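Local coordinates for flagellar hook associated protein type 3 FlgL (Legionella pneumophila subsp. pneumophila, PDB 5YTI) that probably serves as a structural protein of the bacterial flagellum, forming with FlgK the junction between hook and filament, at residues H88-I93 with V112-L117. Numbering follows the deposited sequence.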
loop_
_atom_site.group_PDB
_atom_site.type_symbol
_atom_site.label_atom_id
_atom_site.label_comp_id
_atom_site.label_asym_id
_atom_site.label_seq_id
_atom_site.Cartn_x
_atom_site.Cartn_y
_atom_site.Cartn_z
ATOM N N HIS A 88 1.775 -18.704 -1.871
ATOM C CA HIS A 88 0.672 -19.585 -1.450
ATOM C C HIS A 88 1.141 -20.566 -0.389
ATOM O O HIS A 88 0.398 -20.946 0.525
ATOM C CB HIS A 88 0.063 -20.348 -2.638
ATOM C CG HIS A 88 -1.109 -19.650 -3.257
ATOM N ND1 HIS A 88 -1.415 -19.749 -4.597
ATOM C CD2 HIS A 88 -2.029 -18.808 -2.721
ATOM C CE1 HIS A 88 -2.486 -19.019 -4.857
ATOM N NE2 HIS A 88 -2.870 -18.428 -3.740
ATOM N N ARG A 89 2.405 -20.934 -0.537
ATOM C CA ARG A 89 3.076 -21.879 0.316
ATOM C C ARG A 89 3.520 -21.118 1.548
ATOM O O ARG A 89 3.289 -21.587 2.665
ATOM C CB ARG A 89 4.267 -22.539 -0.423
ATOM C CG ARG A 89 5.150 -23.499 0.390
ATOM C CD ARG A 89 4.393 -24.647 1.080
ATOM N NE ARG A 89 5.248 -25.321 2.070
ATOM C CZ ARG A 89 4.815 -25.887 3.205
ATOM N NH1 ARG A 89 3.530 -25.912 3.513
ATOM N NH2 ARG A 89 5.674 -26.442 4.047
ATOM N N LEU A 90 4.119 -19.941 1.375
ATOM C CA LEU A 90 4.430 -19.120 2.540
ATOM C C LEU A 90 3.185 -18.930 3.415
ATOM O O LEU A 90 3.283 -18.745 4.628
ATOM C CB LEU A 90 5.014 -17.771 2.119
ATOM C CG LEU A 90 6.466 -17.838 1.620
ATOM C CD1 LEU A 90 6.812 -16.638 0.765
ATOM C CD2 LEU A 90 7.441 -17.976 2.781
ATOM N N ARG A 91 2.004 -18.982 2.816
ATOM C CA ARG A 91 0.792 -18.778 3.586
ATOM C C ARG A 91 0.429 -20.052 4.340
ATOM O O ARG A 91 -0.019 -19.997 5.481
ATOM C CB ARG A 91 -0.350 -18.326 2.678
ATOM C CG ARG A 91 -1.677 -18.542 3.337
ATOM C CD ARG A 91 -2.793 -17.702 2.784
ATOM N NE ARG A 91 -3.983 -18.000 3.578
ATOM C CZ ARG A 91 -5.055 -17.229 3.619
ATOM N NH1 ARG A 91 -5.102 -16.121 2.878
ATOM N NH2 ARG A 91 -6.077 -17.568 4.385
ATOM N N GLU A 92 0.610 -21.197 3.686
ATOM C CA GLU A 92 0.442 -22.505 4.341
ATOM C C GLU A 92 1.366 -22.519 5.549
ATOM O O GLU A 92 0.907 -22.667 6.686
ATOM C CB GLU A 92 0.778 -23.679 3.405
ATOM C CG GLU A 92 -0.222 -23.965 2.276
ATOM C CD GLU A 92 0.121 -25.166 1.392
ATOM O OE1 GLU A 92 1.094 -25.175 0.585
ATOM O OE2 GLU A 92 -0.645 -26.129 1.472
ATOM N N ILE A 93 2.657 -22.294 5.306
ATOM C CA ILE A 93 3.660 -22.154 6.378
ATOM C C ILE A 93 3.232 -21.198 7.505
ATOM O O ILE A 93 3.251 -21.595 8.656
ATOM C CB ILE A 93 5.046 -21.706 5.847
ATOM C CG1 ILE A 93 5.694 -22.825 5.048
ATOM C CG2 ILE A 93 5.970 -21.326 7.000
ATOM C CD1 ILE A 93 7.035 -22.479 4.419
ATOM N N VAL A 112 13.579 -22.796 7.614
ATOM C CA VAL A 112 14.598 -22.993 6.610
ATOM C C VAL A 112 13.913 -23.087 5.266
ATOM O O VAL A 112 14.456 -22.601 4.257
ATOM C CB VAL A 112 15.475 -24.225 6.903
ATOM C CG1 VAL A 112 16.406 -24.507 5.752
ATOM C CG2 VAL A 112 16.290 -23.987 8.169
ATOM N N GLU A 113 12.712 -23.671 5.239
ATOM C CA GLU A 113 11.934 -23.611 4.016
ATOM C C GLU A 113 11.615 -22.157 3.666
ATOM O O GLU A 113 11.852 -21.738 2.535
ATOM C CB GLU A 113 10.649 -24.410 4.093
ATOM C CG GLU A 113 10.075 -24.616 2.703
ATOM C CD GLU A 113 8.709 -25.255 2.690
ATOM O OE1 GLU A 113 8.143 -25.484 3.781
ATOM O OE2 GLU A 113 8.203 -25.525 1.574
ATOM N N ALA A 114 11.096 -21.392 4.629
ATOM C CA ALA A 114 10.820 -19.988 4.374
ATOM C C ALA A 114 12.056 -19.298 3.832
ATOM O O ALA A 114 11.943 -18.484 2.927
ATOM C CB ALA A 114 10.313 -19.281 5.612
ATOM N N GLN A 115 13.241 -19.635 4.342
ATOM C CA GLN A 115 14.470 -19.035 3.792
ATOM C C GLN A 115 14.660 -19.434 2.331
ATOM O O GLN A 115 15.090 -18.626 1.532
ATOM C CB GLN A 115 15.741 -19.319 4.638
ATOM C CG GLN A 115 17.051 -18.639 4.154
ATOM C CD GLN A 115 17.164 -17.131 4.477
ATOM O OE1 GLN A 115 16.985 -16.715 5.632
ATOM N NE2 GLN A 115 17.477 -16.312 3.449
ATOM N N ALA A 116 14.327 -20.658 1.952
ATOM C CA ALA A 116 14.411 -21.012 0.522
ATOM C C ALA A 116 13.410 -20.194 -0.303
ATOM O O ALA A 116 13.747 -19.729 -1.391
ATOM C CB ALA A 116 14.197 -22.498 0.310
ATOM N N LEU A 117 12.199 -19.992 0.227
ATOM C CA LEU A 117 11.170 -19.237 -0.487
ATOM C C LEU A 117 11.550 -17.765 -0.626
ATOM O O LEU A 117 11.461 -17.219 -1.716
ATOM C CB LEU A 117 9.789 -19.430 0.144
ATOM C CG LEU A 117 9.305 -20.889 0.006
ATOM C CD1 LEU A 117 8.294 -21.292 1.074
ATOM C CD2 LEU A 117 8.721 -21.156 -1.373
#
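L90 and A114 mark the nearest backbone approach of two helical segments that run antiparallel at 161°, their axes 10.5 Å apart at closest approach. A two-pronged salt bridge borders the contact. R89 meets E113 side-on: NE reaches OE2 at 3.0 Å in an almost straight bond lying in the guanidinium plane, while NH2 reaches the syn lone pair of OE1 at 2.7 Å, more bent. Guanidinium and carboxylate are turned 42° apart, a twisted grip. With CG anti to the backbone N (chi1 176°) and a bend at chi2, the arginine chain crosses the extended glutamate at about a right angle. E92, about one turn beyond R89, adds a long salt bridge from OE1 to R89 NH1. Arginine and glutamate suit this border, their charges partly exposed while their methylenes cover apolar neighbours. Within the same helix, I93 lays CG1 over the centre of one guanidinium face, 3.6 Å above its plane, backing the group as it faces E113.

Inside this border, branched aliphatic side chains fill the buried space with no polar group to satisfy. L90 and L117 lie alongside each other, pointing opposite ways, L90 CD2 3.8 Å from L117 CB, and I93 CD1 meets L117 CD1 at 3.8 Å. The small A114 lets L90 CD2 approach its CB to 4.2 Å.

Helices 49-96 and 104-125 thus pair as an antiparallel hairpin within the N-terminal flagellin region. Helix 296-307 packs against this layer, V300 on L90, M303 on I93 and I304 on A114, and I331 of helix 316-374 also touches L90.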